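Local coordinates for protein putative metal-dependent isothiocyanate hydrolase SaxA (Pectobacterium carotovorum, PDB 6BRM) that probably hydrolyses isothiocyanates, as a metal-dependent enzyme of the metallo-beta-lactamase superfamily that binds two zinc ions, at residues B[78-92]-B[101-115]. Numbering follows the deposited sequence.
Sequences QQAVPKDMLIYTQDE and QGFFNIRVLKDENHF
Ile87 and Thr89 exchange four backbone hydrogen bonds with Asn105, Arg107 and Leu109, which fixes a parallel register pairing Ile87 with Ile106, Tyr88 with Arg107 and Thr89 with Val108. The ladder ends in a nearly straight bond from Leu109 N to Thr89 O (2.7 Å, 177° at the hydrogen). Arg107 O accepts twice, from Thr89 N and from Thr89 OG1, the hydroxyl lying above the carbonyl plane.

Packing is tight around Phe103, which is buried, with 116 Å² screened by residues 78-92. Lys83 CD stands 3.5 Å from the Phe103 ring centroid, only 3° off the normal, a CH-pi contact over the face. Bends at chi2 and chi4 fold the lysine chain over the ring, and Lys83 NZ donates a hydrogen bond to Gln78 O (3.3 Å). The Val81 and Ile87 side chains cross that of Phe103 at about a right angle, each bringing its CG1 to the ring. Nearby, Asn105 ND2 donates to Asp84 O (2.7 Å).

On the face carrying Tyr88 and Arg107, buried Tyr88 packs against Leu109, whereas Arg107 is the solvent side, running alongside Tyr88 with its guanidinium 79° from the ring plane. Phe115 CZ comes 3.5 Å from Tyr88 OH.

Gln90 touches the zinc ligand His67. Helix 92-100 connects the strands, completing a beta-alpha-beta crossover at the edge of one mixed sheet of the metallo-beta-lactamase fold.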
ATOM      1  N   GLN B  78      13.006 -25.420   8.249  1.00 67.52           N
ATOM      2  CA  GLN B  78      13.890 -25.578   7.081  1.00 66.88           C
ATOM      3  C   GLN B  78      14.577 -26.949   7.031  1.00 67.74           C
ATOM      4  O   GLN B  78      14.922 -27.430   5.949  1.00 71.19           O
ATOM      5  CB  GLN B  78      14.943 -24.460   7.041  1.00 65.87           C
ATOM      6  CG  GLN B  78      14.362 -23.081   6.760  1.00 65.35           C
ATOM      7  CD  GLN B  78      15.278 -21.946   7.183  1.00 65.88           C
ATOM      8  OE1 GLN B  78      16.501 -22.074   7.152  1.00 69.01           O
ATOM      9  NE2 GLN B  78      14.685 -20.823   7.577  1.00 63.36           N
ATOM     10  N   GLN B  79      14.780 -27.561   8.198  1.00 68.23           N
ATOM     11  CA  GLN B  79      15.285 -28.931   8.295  1.00 68.37           C
ATOM     12  C   GLN B  79      14.149 -29.949   8.193  1.00 67.03           C
ATOM     13  O   GLN B  79      14.219 -30.880   7.387  1.00 68.16           O
ATOM     14  CB  GLN B  79      16.033 -29.134   9.619  1.00 71.66           C
ATOM     15  CG  GLN B  79      17.252 -28.238   9.807  1.00 73.30           C
ATOM     16  CD  GLN B  79      17.848 -28.339  11.200  1.00 75.01           C
ATOM     17  OE1 GLN B  79      18.008 -27.333  11.895  1.00 76.34           O
ATOM     18  NE2 GLN B  79      18.176 -29.559  11.619  1.00 75.62           N
ATOM     19  N   ALA B  80      13.106 -29.757   9.002  1.00 66.16           N
ATOM     20  CA  ALA B  80      12.035 -30.759   9.181  1.00 64.92           C
ATOM     21  C   ALA B  80      11.108 -30.958   7.973  1.00 64.08           C
ATOM     22  O   ALA B  80      10.658 -32.079   7.723  1.00 63.54           O
ATOM     23  CB  ALA B  80      11.210 -30.426  10.416  1.00 65.07           C
ATOM     24  N   VAL B  81      10.814 -29.879   7.244  1.00 62.36           N
ATOM     25  CA  VAL B  81       9.988 -29.958   6.030  1.00 60.73           C
ATOM     26  C   VAL B  81      10.847 -30.546   4.901  1.00 58.62           C
ATOM     27  O   VAL B  81      11.959 -30.059   4.665  1.00 60.29           O
ATOM     28  CB  VAL B  81       9.430 -28.568   5.626  1.00 60.85           C
ATOM     29  CG1 VAL B  81       8.645 -28.633   4.319  1.00 61.45           C
ATOM     30  CG2 VAL B  81       8.532 -28.013   6.725  1.00 59.98           C
ATOM     31  N   PRO B  82      10.343 -31.589   4.201  1.00 54.40           N
ATOM     32  CA  PRO B  82      11.159 -32.237   3.174  1.00 53.80           C
ATOM     33  C   PRO B  82      11.333 -31.353   1.944  1.00 53.82           C
ATOM     34  O   PRO B  82      10.434 -30.583   1.609  1.00 51.78           O
ATOM     35  CB  PRO B  82      10.365 -33.498   2.836  1.00 52.37           C
ATOM     36  CG  PRO B  82       8.957 -33.130   3.113  1.00 51.92           C
ATOM     37  CD  PRO B  82       8.991 -32.177   4.269  1.00 52.85           C
ATOM     38  N   LYS B  83      12.479 -31.486   1.282  1.00 54.83           N
ATOM     39  CA  LYS B  83      12.872 -30.566   0.204  1.00 56.33           C
ATOM     40  C   LYS B  83      12.039 -30.702  -1.077  1.00 55.87           C
ATOM     41  O   LYS B  83      11.942 -29.748  -1.856  1.00 55.11           O
ATOM     42  CB  LYS B  83      14.365 -30.717  -0.118  1.00 57.09           C
ATOM     43  CG  LYS B  83      15.316 -30.468   1.050  1.00 56.98           C
ATOM     44  CD  LYS B  83      15.096 -29.121   1.722  1.00 58.54           C
ATOM     45  CE  LYS B  83      16.187 -28.811   2.736  1.00 59.90           C
ATOM     46  NZ  LYS B  83      16.115 -29.693   3.936  1.00 60.73           N
ATOM     47  N   ASP B  84      11.436 -31.876  -1.267  1.00 55.27           N
ATOM     48  CA  ASP B  84      10.543 -32.156  -2.406  1.00 55.52           C
ATOM     49  C   ASP B  84       9.081 -31.693  -2.206  1.00 56.10           C
ATOM     50  O   ASP B  84       8.232 -31.927  -3.077  1.00 56.11           O
ATOM     51  CB  ASP B  84      10.594 -33.655  -2.789  1.00 56.66           C
ATOM     52  CG  ASP B  84      10.474 -34.591  -1.586  1.00 57.23           C
ATOM     53  OD1 ASP B  84       9.604 -34.364  -0.719  1.00 56.75           O
ATOM     54  OD2 ASP B  84      11.274 -35.549  -1.504  1.00 57.93           O
ATOM     55  N   MET B  85       8.792 -31.051  -1.072  1.00 56.19           N
ATOM     56  CA  MET B  85       7.485 -30.433  -0.821  1.00 56.46           C
ATOM     57  C   MET B  85       7.281 -29.217  -1.725  1.00 56.23           C
ATOM     58  O   MET B  85       8.225 -28.465  -1.991  1.00 57.65           O
ATOM     59  CB  MET B  85       7.381 -30.001   0.651  1.00 57.76           C
ATOM     60  CG  MET B  85       6.081 -29.314   1.065  1.00 58.84           C
ATOM     61  SD  MET B  85       4.633 -30.388   1.045  1.00 61.80           S
ATOM     62  CE  MET B  85       4.996 -31.445   2.449  1.00 62.42           C
ATOM     63  N   LEU B  86       6.042 -29.029  -2.176  1.00 54.00           N
ATOM     64  CA  LEU B  86       5.660 -27.864  -2.970  1.00 53.51           C
ATOM     65  C   LEU B  86       5.538 -26.622  -2.074  1.00 53.53           C
ATOM     66  O   LEU B  86       4.631 -26.546  -1.239  1.00 52.63           O
ATOM     67  CB  LEU B  86       4.333 -28.126  -3.698  1.00 53.55           C
ATOM     68  CG  LEU B  86       3.731 -27.003  -4.557  1.00 53.73           C
ATOM     69  CD1 LEU B  86       4.711 -26.487  -5.603  1.00 53.65           C
ATOM     70  CD2 LEU B  86       2.455 -27.493  -5.221  1.00 54.63           C
ATOM     71  N   ILE B  87       6.442 -25.657  -2.254  1.00 52.49           N
ATOM     72  CA  ILE B  87       6.431 -24.416  -1.476  1.00 50.86           C
ATOM     73  C   ILE B  87       5.924 -23.259  -2.336  1.00 50.06           C
ATOM     74  O   ILE B  87       6.440 -23.023  -3.428  1.00 49.76           O
ATOM     75  CB  ILE B  87       7.838 -24.037  -0.949  1.00 51.68           C
ATOM     76  CG1 ILE B  87       8.593 -25.255  -0.388  1.00 52.87           C
ATOM     77  CG2 ILE B  87       7.732 -22.942   0.106  1.00 51.68           C
ATOM     78  CD1 ILE B  87       7.910 -25.960   0.766  1.00 53.12           C
ATOM     79  N   TYR B  88       4.926 -22.542  -1.822  1.00 48.84           N
ATOM     80  CA  TYR B  88       4.392 -21.335  -2.449  1.00 48.40           C
ATOM     81  C   TYR B  88       4.977 -20.104  -1.750  1.00 49.94           C
ATOM     82  O   TYR B  88       4.728 -19.898  -0.558  1.00 50.89           O
ATOM     83  CB  TYR B  88       2.859 -21.311  -2.348  1.00 48.09           C
ATOM     84  CG  TYR B  88       2.133 -22.135  -3.403  1.00 48.04           C
ATOM     85  CD1 TYR B  88       2.204 -21.793  -4.756  1.00 47.32           C
ATOM     86  CD2 TYR B  88       1.356 -23.242  -3.048  1.00 48.63           C
ATOM     87  CE1 TYR B  88       1.539 -22.532  -5.722  1.00 47.60           C
ATOM     88  CE2 TYR B  88       0.685 -23.988  -4.012  1.00 48.26           C
ATOM     89  CZ  TYR B  88       0.779 -23.628  -5.347  1.00 47.89           C
ATOM     90  OH  TYR B  88       0.123 -24.358  -6.308  1.00 46.20           O
ATOM     91  N   THR B  89       5.743 -19.291  -2.484  1.00 49.06           N
ATOM     92  CA  THR B  89       6.354 -18.075  -1.933  1.00 47.87           C
ATOM     93  C   THR B  89       5.700 -16.792  -2.445  1.00 48.81           C
ATOM     94  O   THR B  89       4.976 -16.791  -3.439  1.00 49.86           O
ATOM     95  CB  THR B  89       7.862 -18.002  -2.233  1.00 47.84           C
ATOM     96  OG1 THR B  89       8.075 -17.894  -3.646  1.00 48.84           O
ATOM     97  CG2 THR B  89       8.577 -19.233  -1.693  1.00 48.57           C
ATOM     98  N   GLN B  90       5.998 -15.707  -1.741  1.00 49.20           N
ATOM     99  CA  GLN B  90       5.452 -14.370  -1.993  1.00 48.20           C
ATOM    100  C   GLN B  90       6.020 -13.716  -3.257  1.00 49.50           C
ATOM    101  O   GLN B  90       5.274 -13.100  -4.022  1.00 48.45           O
ATOM    102  CB  GLN B  90       5.752 -13.492  -0.770  1.00 48.06           C
ATOM    103  CG  GLN B  90       5.487 -11.999  -0.901  1.00 48.29           C
ATOM    104  CD  GLN B  90       5.937 -11.221   0.326  1.00 48.03           C
ATOM    105  OE1 GLN B  90       5.307 -10.237   0.707  1.00 48.51           O
ATOM    106  NE2 GLN B  90       7.028 -11.659   0.950  1.00 46.22           N
ATOM    107  N   ASP B  91       7.336 -13.822  -3.450  1.00 52.13           N
ATOM    108  CA  ASP B  91       8.025 -13.165  -4.572  1.00 53.32           C
ATOM    109  C   ASP B  91       9.338 -13.875  -4.937  1.00 53.59           C
ATOM    110  O   ASP B  91       9.686 -14.890  -4.323  1.00 53.48           O
ATOM    111  CB  ASP B  91       8.237 -11.666  -4.266  1.00 54.94           C
ATOM    112  CG  ASP B  91       9.050 -11.412  -2.990  1.00 57.19           C
ATOM    113  OD1 ASP B  91       9.752 -12.325  -2.497  1.00 59.24           O
ATOM    114  OD2 ASP B  91       8.987 -10.271  -2.478  1.00 56.98           O
ATOM    115  N   GLU B  92      10.048 -13.348  -5.936  1.00 54.44           N
ATOM    116  CA  GLU B  92      11.278 -13.976  -6.446  1.00 55.25           C
ATOM    117  C   GLU B  92      12.418 -14.101  -5.434  1.00 54.27           C
ATOM    118  O   GLU B  92      13.105 -15.124  -5.421  1.00 52.91           O
ATOM    119  CB  GLU B  92      11.790 -13.243  -7.700  1.00 56.71           C
ATOM    120  CG  GLU B  92      10.984 -13.514  -8.969  1.00 57.77           C
ATOM    121  CD  GLU B  92      11.162 -14.922  -9.528  1.00 58.74           C
ATOM    122  OE1 GLU B  92      10.190 -15.451 -10.110  1.00 59.66           O
ATOM    123  OE2 GLU B  92      12.261 -15.504  -9.395  1.00 59.65           O
ATOM    124  N   GLN B 101      18.352 -22.887   0.220  1.00 53.32           N
ATOM    125  CA  GLN B 101      18.330 -23.675   1.456  1.00 51.03           C
ATOM    126  C   GLN B 101      18.013 -25.166   1.239  1.00 51.85           C
ATOM    127  O   GLN B 101      17.644 -25.857   2.194  1.00 53.12           O
ATOM    128  CB  GLN B 101      17.321 -23.063   2.435  1.00 48.84           C
ATOM    129  CG  GLN B 101      17.701 -21.669   2.916  1.00 47.36           C
ATOM    130  CD  GLN B 101      16.680 -21.044   3.854  1.00 46.73           C
ATOM    131  OE1 GLN B 101      16.977 -20.054   4.524  1.00 48.86           O
ATOM    132  NE2 GLN B 101      15.482 -21.613   3.912  1.00 43.86           N
ATOM    133  N   GLY B 102      18.155 -25.662   0.004  1.00 52.43           N
ATOM    134  CA  GLY B 102      17.989 -27.091  -0.306  1.00 52.25           C
ATOM    135  C   GLY B 102      16.703 -27.483  -1.019  1.00 53.01           C
ATOM    136  O   GLY B 102      16.626 -28.569  -1.593  1.00 53.41           O
ATOM    137  N   PHE B 103      15.695 -26.611  -0.989  1.00 54.93           N
ATOM    138  CA  PHE B 103      14.392 -26.900  -1.598  1.00 55.51           C
ATOM    139  C   PHE B 103      14.468 -26.725  -3.118  1.00 57.74           C
ATOM    140  O   PHE B 103      15.234 -25.889  -3.608  1.00 57.26           O
ATOM    141  CB  PHE B 103      13.306 -25.994  -1.008  1.00 54.47           C
ATOM    142  CG  PHE B 103      13.028 -26.248   0.452  1.00 54.22           C
ATOM    143  CD1 PHE B 103      13.794 -25.642   1.446  1.00 54.78           C
ATOM    144  CD2 PHE B 103      11.988 -27.089   0.839  1.00 54.82           C
ATOM    145  CE1 PHE B 103      13.535 -25.878   2.792  1.00 54.70           C
ATOM    146  CE2 PHE B 103      11.725 -27.330   2.183  1.00 54.99           C
ATOM    147  CZ  PHE B 103      12.499 -26.724   3.162  1.00 54.36           C
ATOM    148  N   PHE B 104      13.700 -27.530  -3.856  1.00 59.42           N
ATOM    149  CA  PHE B 104      13.673 -27.444  -5.335  1.00 60.05           C
ATOM    150  C   PHE B 104      12.290 -27.436  -6.029  1.00 59.12           C
ATOM    151  O   PHE B 104      12.229 -27.169  -7.233  1.00 58.38           O
ATOM    152  CB  PHE B 104      14.597 -28.510  -5.962  1.00 61.27           C
ATOM    153  CG  PHE B 104      14.448 -29.889  -5.374  1.00 63.49           C
ATOM    154  CD1 PHE B 104      13.342 -30.677  -5.677  1.00 64.36           C
ATOM    155  CD2 PHE B 104      15.432 -30.418  -4.537  1.00 65.72           C
ATOM    156  CE1 PHE B 104      13.206 -31.953  -5.148  1.00 64.26           C
ATOM    157  CE2 PHE B 104      15.301 -31.694  -4.004  1.00 65.96           C
ATOM    158  CZ  PHE B 104      14.185 -32.463  -4.310  1.00 65.82           C
ATOM    159  N   ASN B 105      11.201 -27.704  -5.297  1.00 58.09           N
ATOM    160  CA  ASN B 105       9.834 -27.638  -5.848  1.00 55.32           C
ATOM    161  C   ASN B 105       9.133 -26.380  -5.323  1.00 53.02           C
ATOM    162  O   ASN B 105       8.318 -26.441  -4.403  1.00 52.26           O
ATOM    163  CB  ASN B 105       9.044 -28.905  -5.488  1.00 55.76           C
ATOM    164  CG  ASN B 105       9.616 -30.168  -6.126  1.00 57.64           C
ATOM    165  OD1 ASN B 105      10.211 -30.135  -7.211  1.00 55.98           O
ATOM    166  ND2 ASN B 105       9.413 -31.301  -5.461  1.00 57.32           N
ATOM    167  N   ILE B 106       9.465 -25.241  -5.930  1.00 51.46           N
ATOM    168  CA  ILE B 106       9.066 -23.914  -5.451  1.00 49.55           C
ATOM    169  C   ILE B 106       8.241 -23.187  -6.515  1.00 49.54           C
ATOM    170  O   ILE B 106       8.500 -23.322  -7.709  1.00 51.15           O
ATOM    171  CB  ILE B 106      10.320 -23.074  -5.105  1.00 49.74           C
ATOM    172  CG1 ILE B 106      11.119 -23.744  -3.982  1.00 49.89           C
ATOM    173  CG2 ILE B 106       9.958 -21.651  -4.685  1.00 50.02           C
ATOM    174  CD1 ILE B 106      12.594 -23.445  -4.038  1.00 50.22           C
ATOM    175  N   ARG B 107       7.248 -22.424  -6.067  1.00 49.74           N
ATOM    176  CA  ARG B 107       6.418 -21.589  -6.939  1.00 50.23           C
ATOM    177  C   ARG B 107       6.223 -20.216  -6.304  1.00 50.05           C
ATOM    178  O   ARG B 107       6.165 -20.094  -5.080  1.00 49.63           O
ATOM    179  CB  ARG B 107       5.049 -22.234  -7.169  1.00 51.12           C
ATOM    180  CG  ARG B 107       5.042 -23.391  -8.154  1.00 51.04           C
ATOM    181  CD  ARG B 107       3.611 -23.787  -8.486  1.00 51.43           C
ATOM    182  NE  ARG B 107       3.526 -24.995  -9.308  1.00 51.01           N
ATOM    183  CZ  ARG B 107       2.389 -25.535  -9.755  1.00 50.99           C
ATOM    184  NH1 ARG B 107       2.428 -26.639 -10.499  1.00 50.51           N
ATOM    185  NH2 ARG B 107       1.209 -24.982  -9.468  1.00 51.61           N
ATOM    186  N   VAL B 108       6.117 -19.193  -7.149  1.00 49.31           N
ATOM    187  CA  VAL B 108       5.893 -17.818  -6.712  1.00 47.66           C
ATOM    188  C   VAL B 108       4.424 -17.490  -6.927  1.00 47.74           C
ATOM    189  O   VAL B 108       3.898 -17.699  -8.019  1.00 48.42           O
ATOM    190  CB  VAL B 108       6.754 -16.817  -7.515  1.00 46.05           C
ATOM    191  CG1 VAL B 108       6.542 -15.390  -7.010  1.00 45.69           C
ATOM    192  CG2 VAL B 108       8.226 -17.206  -7.450  1.00 46.32           C
ATOM    193  N   LEU B 109       3.766 -16.989  -5.883  1.00 47.78           N
ATOM    194  CA  LEU B 109       2.378 -16.548  -5.986  1.00 47.90           C
ATOM    195  C   LEU B 109       2.307 -15.283  -6.825  1.00 48.36           C
ATOM    196  O   LEU B 109       2.969 -14.292  -6.520  1.00 47.78           O
ATOM    197  CB  LEU B 109       1.751 -16.283  -4.602  1.00 48.61           C
ATOM    198  CG  LEU B 109       0.789 -17.315  -3.999  1.00 49.07           C
ATOM    199  CD1 LEU B 109       1.250 -18.738  -4.245  1.00 49.40           C
ATOM    200  CD2 LEU B 109       0.602 -17.061  -2.507  1.00 49.13           C
ATOM    201  N   LYS B 110       1.506 -15.330  -7.887  1.00 48.94           N
ATOM    202  CA  LYS B 110       1.135 -14.127  -8.622  1.00 47.76           C
ATOM    203  C   LYS B 110       0.059 -13.406  -7.824  1.00 47.90           C
ATOM    204  O   LYS B 110      -0.430 -13.925  -6.816  1.00 46.96           O
ATOM    205  CB  LYS B 110       0.633 -14.478 -10.020  1.00 47.41           C
ATOM    206  CG  LYS B 110       1.688 -15.150 -10.886  1.00 48.27           C
ATOM    207  CD  LYS B 110       1.150 -15.506 -12.260  1.00 48.74           C
ATOM    208  CE  LYS B 110       2.143 -16.364 -13.029  1.00 50.16           C
ATOM    209  NZ  LYS B 110       3.455 -15.688 -13.235  1.00 51.48           N
ATOM    210  N   ASP B 111      -0.301 -12.208  -8.271  1.00 48.43           N
ATOM    211  CA  ASP B 111      -1.373 -11.434  -7.637  1.00 47.12           C
ATOM    212  C   ASP B 111      -2.713 -12.169  -7.679  1.00 46.02           C
ATOM    213  O   ASP B 111      -3.517 -12.034  -6.760  1.00 47.30           O
ATOM    214  CB  ASP B 111      -1.501 -10.054  -8.285  1.00 48.10           C
ATOM    215  CG  ASP B 111      -0.303  -9.168  -8.002  1.00 49.82           C
ATOM    216  OD1 ASP B 111       0.840  -9.672  -8.055  1.00 51.33           O
ATOM    217  OD2 ASP B 111      -0.500  -7.967  -7.715  1.00 52.80           O
ATOM    218  N   GLU B 112      -2.940 -12.932  -8.750  1.00 45.89           N
ATOM    219  CA  GLU B 112      -4.098 -13.821  -8.878  1.00 44.90           C
ATOM    220  C   GLU B 112      -3.616 -15.200  -9.311  1.00 43.46           C
ATOM    221  O   GLU B 112      -2.780 -15.302 -10.203  1.00 41.90           O
ATOM    222  CB  GLU B 112      -5.081 -13.270  -9.911  1.00 45.44           C
ATOM    223  CG  GLU B 112      -5.469 -11.815  -9.676  1.00 45.64           C
ATOM    224  CD  GLU B 112      -6.722 -11.401 -10.422  1.00 47.06           C
ATOM    225  OE1 GLU B 112      -7.447 -10.525  -9.908  1.00 47.53           O
ATOM    226  OE2 GLU B 112      -6.991 -11.950 -11.517  1.00 50.54           O
ATOM    227  N   ASN B 113      -4.140 -16.253  -8.678  1.00 43.37           N
ATOM    228  CA  ASN B 113      -3.720 -17.633  -8.963  1.00 43.09           C
ATOM    229  C   ASN B 113      -4.942 -18.543  -9.132  1.00 44.49           C
ATOM    230  O   ASN B 113      -5.350 -19.251  -8.203  1.00 42.98           O
ATOM    231  CB  ASN B 113      -2.779 -18.163  -7.869  1.00 42.65           C
ATOM    232  CG  ASN B 113      -1.591 -17.248  -7.620  1.00 41.99           C
ATOM    233  OD1 ASN B 113      -0.515 -17.435  -8.190  1.00 41.63           O
ATOM    234  ND2 ASN B 113      -1.788 -16.242  -6.781  1.00 40.76           N
ATOM    235  N   HIS B 114      -5.506 -18.514 -10.340  1.00 45.61           N
ATOM    236  CA  HIS B 114      -6.710 -19.274 -10.682  1.00 45.02           C
ATOM    237  C   HIS B 114      -6.314 -20.684 -11.082  1.00 44.98           C
ATOM    238  O   HIS B 114      -5.583 -20.867 -12.056  1.00 44.61           O
ATOM    239  CB  HIS B 114      -7.466 -18.600 -11.838  1.00 45.60           C
ATOM    240  CG  HIS B 114      -7.817 -17.169 -11.575  1.00 45.77           C
ATOM    241  ND1 HIS B 114      -8.984 -16.791 -10.946  1.00 45.87           N
ATOM    242  CD2 HIS B 114      -7.143 -16.024 -11.834  1.00 46.45           C
ATOM    243  CE1 HIS B 114      -9.019 -15.475 -10.839  1.00 47.31           C
ATOM    244  NE2 HIS B 114      -7.910 -14.985 -11.367  1.00 47.64           N
ATOM    245  N   PHE B 115      -6.781 -21.673 -10.320  1.00 45.91           N
ATOM    246  CA  PHE B 115      -6.523 -23.087 -10.622  1.00 46.11           C
ATOM    247  C   PHE B 115      -7.775 -23.702 -11.234  1.00 47.38           C
ATOM    248  O   PHE B 115      -8.895 -23.304 -10.896  1.00 48.96           O
ATOM    249  CB  PHE B 115      -6.095 -23.847  -9.363  1.00 44.31           C
ATOM    250  CG  PHE B 115      -4.823 -23.333  -8.757  1.00 42.85           C
ATOM    251  CD1 PHE B 115      -3.596 -23.599  -9.361  1.00 43.17           C
ATOM    252  CD2 PHE B 115      -4.842 -22.573  -7.592  1.00 41.95           C
ATOM    253  CE1 PHE B 115      -2.413 -23.121  -8.812  1.00 41.77           C
ATOM    254  CE2 PHE B 115      -3.666 -22.091  -7.039  1.00 41.31           C
ATOM    255  CZ  PHE B 115      -2.450 -22.365  -7.649  1.00 41.53           C
TER